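Local coordinates for protein nucleoporin NUP82 (PDB 5CWW) that probably serves as a structural component of the nuclear pore complex, the chain here being its N-terminal beta-propeller domain, at residues Lys157-Val169 and Trp202-Ala214. Sequence-based numbering, arbitrary orientation.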
loop_
_atom_site.group_PDB
_atom_site.type_symbol
_atom_site.label_atom_id
_atom_site.label_comp_id
_atom_site.label_asym_id
_atom_site.label_seq_id
_atom_site.Cartn_x
_atom_site.Cartn_y
_atom_site.Cartn_z
ATOM N N LYS B 157 32.758 4.289 -3.664
ATOM C CA LYS B 157 31.922 4.948 -2.665
ATOM C C LYS B 157 30.553 5.311 -3.244
ATOM O O LYS B 157 30.308 6.465 -3.596
ATOM C CB LYS B 157 32.621 6.198 -2.115
ATOM C CG LYS B 157 33.182 7.149 -3.171
ATOM C CD LYS B 157 34.036 8.243 -2.540
ATOM C CE LYS B 157 35.406 7.726 -2.128
ATOM N NZ LYS B 157 36.262 8.802 -1.551
ATOM N N PRO B 158 29.655 4.315 -3.349
ATOM C CA PRO B 158 28.303 4.537 -3.877
ATOM C C PRO B 158 27.542 5.614 -3.110
ATOM O O PRO B 158 27.485 5.576 -1.880
ATOM C CB PRO B 158 27.633 3.170 -3.711
ATOM C CG PRO B 158 28.755 2.196 -3.694
ATOM C CD PRO B 158 29.884 2.900 -3.010
ATOM N N LYS B 159 26.961 6.560 -3.838
ATOM C CA LYS B 159 26.237 7.668 -3.228
ATOM C C LYS B 159 24.909 7.208 -2.631
ATOM O O LYS B 159 24.144 6.487 -3.269
ATOM C CB LYS B 159 25.991 8.772 -4.263
ATOM C CG LYS B 159 25.217 9.981 -3.742
ATOM C CD LYS B 159 25.962 10.680 -2.612
ATOM C CE LYS B 159 25.224 11.918 -2.133
ATOM N NZ LYS B 159 25.918 12.563 -0.984
ATOM N N PHE B 160 24.658 7.631 -1.395
ATOM C CA PHE B 160 23.389 7.394 -0.716
ATOM C C PHE B 160 22.706 8.725 -0.431
ATOM O O PHE B 160 23.323 9.636 0.124
ATOM C CB PHE B 160 23.597 6.629 0.593
ATOM C CG PHE B 160 23.804 5.154 0.414
ATOM C CD1 PHE B 160 25.044 4.648 0.065
ATOM C CD2 PHE B 160 22.758 4.268 0.615
ATOM C CE1 PHE B 160 25.235 3.289 -0.093
ATOM C CE2 PHE B 160 22.943 2.908 0.461
ATOM C CZ PHE B 160 24.183 2.418 0.103
ATOM N N TRP B 161 21.439 8.835 -0.814
ATOM C CA TRP B 161 20.646 10.030 -0.549
ATOM C C TRP B 161 19.609 9.750 0.527
ATOM O O TRP B 161 18.876 8.764 0.447
ATOM C CB TRP B 161 19.941 10.513 -1.818
ATOM C CG TRP B 161 20.846 11.068 -2.866
ATOM C CD1 TRP B 161 21.594 10.364 -3.765
ATOM C CD2 TRP B 161 21.090 12.452 -3.137
ATOM N NE1 TRP B 161 22.292 11.227 -4.577
ATOM C CE2 TRP B 161 21.999 12.515 -4.211
ATOM C CE3 TRP B 161 20.628 13.645 -2.574
ATOM C CZ2 TRP B 161 22.456 13.721 -4.731
ATOM C CZ3 TRP B 161 21.082 14.841 -3.092
ATOM C CH2 TRP B 161 21.987 14.872 -4.159
ATOM N N THR B 162 19.548 10.619 1.529
ATOM C CA THR B 162 18.509 10.530 2.544
ATOM C C THR B 162 17.191 11.026 1.961
ATOM O O THR B 162 17.140 12.096 1.358
ATOM C CB THR B 162 18.859 11.356 3.797
ATOM O OG1 THR B 162 20.067 10.856 4.379
ATOM C CG2 THR B 162 17.743 11.278 4.829
ATOM N N LEU B 163 16.134 10.242 2.145
ATOM C CA LEU B 163 14.809 10.599 1.651
ATOM C C LEU B 163 13.941 11.096 2.801
ATOM O O LEU B 163 13.663 10.355 3.746
ATOM C CB LEU B 163 14.147 9.403 0.965
ATOM C CG LEU B 163 12.893 9.720 0.145
ATOM C CD1 LEU B 163 13.259 10.428 -1.151
ATOM C CD2 LEU B 163 12.093 8.455 -0.139
ATOM N N GLY B 164 13.527 12.356 2.720
ATOM C CA GLY B 164 12.722 12.971 3.759
ATOM C C GLY B 164 13.377 12.907 5.126
ATOM O O GLY B 164 12.902 12.188 6.004
ATOM N N PRO B 165 14.476 13.657 5.313
ATOM C CA PRO B 165 15.210 13.694 6.585
ATOM C C PRO B 165 14.347 14.051 7.798
ATOM O O PRO B 165 14.631 13.582 8.898
ATOM C CB PRO B 165 16.266 14.781 6.349
ATOM C CG PRO B 165 16.441 14.834 4.881
ATOM C CD PRO B 165 15.106 14.508 4.288
ATOM N N THR B 166 13.327 14.882 7.599
ATOM C CA THR B 166 12.447 15.299 8.690
ATOM C C THR B 166 11.095 14.591 8.619
ATOM O O THR B 166 10.214 14.838 9.443
ATOM C CB THR B 166 12.217 16.827 8.680
ATOM O OG1 THR B 166 11.417 17.193 7.549
ATOM C CG2 THR B 166 13.544 17.572 8.626
ATOM N N THR B 167 10.945 13.710 7.632
ATOM C CA THR B 167 9.682 13.023 7.377
ATOM C C THR B 167 9.765 11.553 7.784
ATOM O O THR B 167 9.044 11.101 8.673
ATOM C CB THR B 167 9.293 13.120 5.889
ATOM O OG1 THR B 167 9.290 14.495 5.486
ATOM C CG2 THR B 167 7.918 12.520 5.649
ATOM N N HIS B 168 10.643 10.808 7.121
ATOM C CA HIS B 168 10.834 9.398 7.433
ATOM C C HIS B 168 11.903 9.252 8.512
ATOM O O HIS B 168 13.084 9.056 8.221
ATOM C CB HIS B 168 11.202 8.617 6.173
ATOM C CG HIS B 168 10.084 8.524 5.181
ATOM N ND1 HIS B 168 8.843 8.018 5.507
ATOM C CD2 HIS B 168 10.016 8.872 3.874
ATOM C CE1 HIS B 168 8.060 8.058 4.443
ATOM N NE2 HIS B 168 8.749 8.571 3.439
ATOM N N VAL B 169 11.461 9.352 9.762
ATOM C CA VAL B 169 12.346 9.386 10.920
ATOM C C VAL B 169 11.775 8.495 12.019
ATOM O O VAL B 169 10.580 8.199 12.027
ATOM C CB VAL B 169 12.516 10.829 11.451
ATOM C CG1 VAL B 169 13.661 10.918 12.448
ATOM C CG2 VAL B 169 12.769 11.787 10.303
ATOM N N TRP B 202 7.562 11.148 -4.316
ATOM C CA TRP B 202 8.854 11.817 -4.461
ATOM C C TRP B 202 9.331 11.696 -5.899
ATOM O O TRP B 202 9.375 10.594 -6.445
ATOM C CB TRP B 202 9.899 11.208 -3.524
ATOM C CG TRP B 202 9.406 10.924 -2.139
ATOM C CD1 TRP B 202 8.625 9.874 -1.746
ATOM C CD2 TRP B 202 9.678 11.685 -0.955
ATOM N NE1 TRP B 202 8.388 9.940 -0.394
ATOM C CE2 TRP B 202 9.024 11.043 0.115
ATOM C CE3 TRP B 202 10.410 12.849 -0.698
ATOM C CZ2 TRP B 202 9.078 11.526 1.421
ATOM C CZ3 TRP B 202 10.461 13.327 0.600
ATOM C CH2 TRP B 202 9.801 12.667 1.642
ATOM N N GLU B 203 9.691 12.823 -6.508
ATOM C CA GLU B 203 10.194 12.830 -7.879
ATOM C C GLU B 203 11.666 13.220 -7.890
ATOM O O GLU B 203 12.014 14.400 -7.845
ATOM C CB GLU B 203 9.364 13.780 -8.739
ATOM C CG GLU B 203 7.905 13.344 -8.853
ATOM C CD GLU B 203 7.058 14.302 -9.661
ATOM O OE1 GLU B 203 7.423 14.599 -10.816
ATOM O OE2 GLU B 203 6.025 14.763 -9.131
ATOM N N LEU B 204 12.524 12.209 -7.964
ATOM C CA LEU B 204 13.943 12.369 -7.669
ATOM C C LEU B 204 14.771 12.887 -8.839
ATOM O O LEU B 204 14.575 12.493 -9.988
ATOM C CB LEU B 204 14.524 11.036 -7.195
ATOM C CG LEU B 204 13.732 10.337 -6.088
ATOM C CD1 LEU B 204 14.372 9.006 -5.739
ATOM C CD2 LEU B 204 13.625 11.226 -4.855
ATOM N N SER B 205 15.702 13.780 -8.518
ATOM C CA SER B 205 16.699 14.254 -9.466
ATOM C C SER B 205 18.009 14.477 -8.722
ATOM O O SER B 205 18.063 15.241 -7.758
ATOM C CB SER B 205 16.244 15.541 -10.151
ATOM O OG SER B 205 17.264 16.053 -10.993
ATOM N N THR B 206 19.062 13.805 -9.173
ATOM C CA THR B 206 20.357 13.880 -8.507
ATOM C C THR B 206 20.992 15.262 -8.642
ATOM O O THR B 206 21.984 15.561 -7.978
ATOM C CB THR B 206 21.329 12.826 -9.067
ATOM O OG1 THR B 206 21.519 13.041 -10.471
ATOM C CG2 THR B 206 20.783 11.427 -8.837
ATOM N N ALA B 207 20.415 16.100 -9.500
ATOM C CA ALA B 207 20.921 17.449 -9.725
ATOM C C ALA B 207 20.227 18.476 -8.824
ATOM O O ALA B 207 20.483 19.677 -8.934
ATOM C CB ALA B 207 20.750 17.832 -11.187
ATOM N N ASP B 208 19.353 18.003 -7.940
ATOM C CA ASP B 208 18.612 18.886 -7.041
ATOM C C ASP B 208 18.310 18.181 -5.720
ATOM O O ASP B 208 17.379 17.380 -5.631
ATOM C CB ASP B 208 17.315 19.353 -7.705
ATOM C CG ASP B 208 16.522 20.314 -6.837
ATOM O OD1 ASP B 208 17.074 20.829 -5.840
ATOM O OD2 ASP B 208 15.340 20.559 -7.156
ATOM N N ARG B 209 19.104 18.494 -4.698
ATOM C CA ARG B 209 18.992 17.849 -3.392
ATOM C C ARG B 209 17.597 17.973 -2.789
ATOM O O ARG B 209 17.167 17.114 -2.019
ATOM C CB ARG B 209 20.006 18.452 -2.414
ATOM C CG ARG B 209 21.454 18.397 -2.872
ATOM C CD ARG B 209 22.390 18.866 -1.769
ATOM N NE ARG B 209 23.793 18.638 -2.097
ATOM C CZ ARG B 209 24.812 18.959 -1.303
ATOM N NH1 ARG B 209 24.589 19.527 -0.125
ATOM N NH2 ARG B 209 26.056 18.713 -1.687
ATOM N N TRP B 210 16.895 19.046 -3.141
ATOM C CA TRP B 210 15.578 19.314 -2.571
ATOM C C TRP B 210 14.554 18.235 -2.938
ATOM O O TRP B 210 13.563 18.051 -2.228
ATOM C CB TRP B 210 15.073 20.688 -3.023
ATOM C CG TRP B 210 13.720 21.028 -2.475
ATOM C CD1 TRP B 210 12.548 21.117 -3.170
ATOM C CD2 TRP B 210 13.399 21.317 -1.108
ATOM N NE1 TRP B 210 11.519 21.447 -2.320
ATOM C CE2 TRP B 210 12.015 21.575 -1.049
ATOM C CE3 TRP B 210 14.149 21.385 0.071
ATOM C CZ2 TRP B 210 11.365 21.894 0.141
ATOM C CZ3 TRP B 210 13.500 21.704 1.252
ATOM C CH2 TRP B 210 12.123 21.953 1.277
ATOM N N THR B 211 14.786 17.519 -4.035
ATOM C CA THR B 211 13.840 16.486 -4.466
ATOM C C THR B 211 13.848 15.298 -3.512
ATOM O O THR B 211 12.872 14.554 -3.429
ATOM C CB THR B 211 14.148 15.974 -5.884
ATOM O OG1 THR B 211 15.462 15.401 -5.920
ATOM C CG2 THR B 211 14.051 17.106 -6.897
ATOM N N PHE B 212 14.952 15.125 -2.794
ATOM C CA PHE B 212 15.063 14.067 -1.796
ATOM C C PHE B 212 14.563 14.537 -0.427
ATOM O O PHE B 212 14.184 13.719 0.415
ATOM C CB PHE B 212 16.514 13.587 -1.685
ATOM C CG PHE B 212 17.023 12.894 -2.920
ATOM C CD1 PHE B 212 17.598 13.615 -3.953
ATOM C CD2 PHE B 212 16.934 11.517 -3.042
ATOM C CE1 PHE B 212 18.069 12.974 -5.087
ATOM C CE2 PHE B 212 17.404 10.871 -4.174
ATOM C CZ PHE B 212 17.968 11.599 -5.195
ATOM N N ASP B 213 14.552 15.850 -0.214
ATOM C CA ASP B 213 14.213 16.415 1.092
ATOM C C ASP B 213 12.710 16.478 1.318
ATOM O O ASP B 213 12.238 16.284 2.438
ATOM C CB ASP B 213 14.801 17.821 1.242
ATOM C CG ASP B 213 16.315 17.819 1.334
ATOM O OD1 ASP B 213 16.882 16.876 1.924
ATOM O OD2 ASP B 213 16.939 18.772 0.823
ATOM N N ALA B 214 11.965 16.759 0.253
ATOM C CA ALA B 214 10.524 16.958 0.354
ATOM C C ALA B 214 9.790 16.284 -0.800
ATOM O O ALA B 214 10.306 16.224 -1.916
ATOM C CB ALA B 214 10.201 18.443 0.384
HETATM O O HOH W 1 18.401 14.457 1.611
HETATM O O HOH W 2 11.834 15.477 5.480
#
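G164 N donates to F212 O (2.8 Å) in an almost straight bond, joining the chain just past strand 160-162 to the short, weakly bonded helical turn near residues 210-213, and CA-H...O contacts run from L163 CA to F212 O and from G164 CA to D213 O. The largest patch is aromatic: the five-membered ring of W161 lies on F212 in an offset stack, planes 15° apart and centroids 4.1 Å apart, while W161 CB adds a CH-pi contact. The chi1 of W161, -69°, sets CG anti to the carbonyl carbon and the indole over F212; R209 CG, in a poorly ordered side chain, lies at the edge of the six-membered ring. L204 CD2 covers the opposite face of F212, so a flat ring suits this slot. Deeper in, L163 drops CD2 onto the five-membered ring of W202, 3.9 Å from its centroid and nearly on the normal, and a branched leucine can also send CD1 to L204 CD2. G164, with positive phi, packs its CA 3.6 Å from W202 CH2, where a CB would clash. H168 NE2 and W202 NE1 both hydrogen-bond T192 OG1 on the neighbouring strand 189-194, which satisfies these buried nitrogens. With an alanine in place of W202, L163 is likely to lose the aromatic surface under it, G164 CA to face a gap, and T192 to lose one of its two partners. Water bridges T162 O to D213 OD1, and a second water links T166 and T167 to D213 O. Strands 160-162 and 198-203 belong to successive four-stranded antiparallel sheets, so the contact joins adjacent propeller blades through an apolar, aromatic core, with water-mediated polar links at its margin.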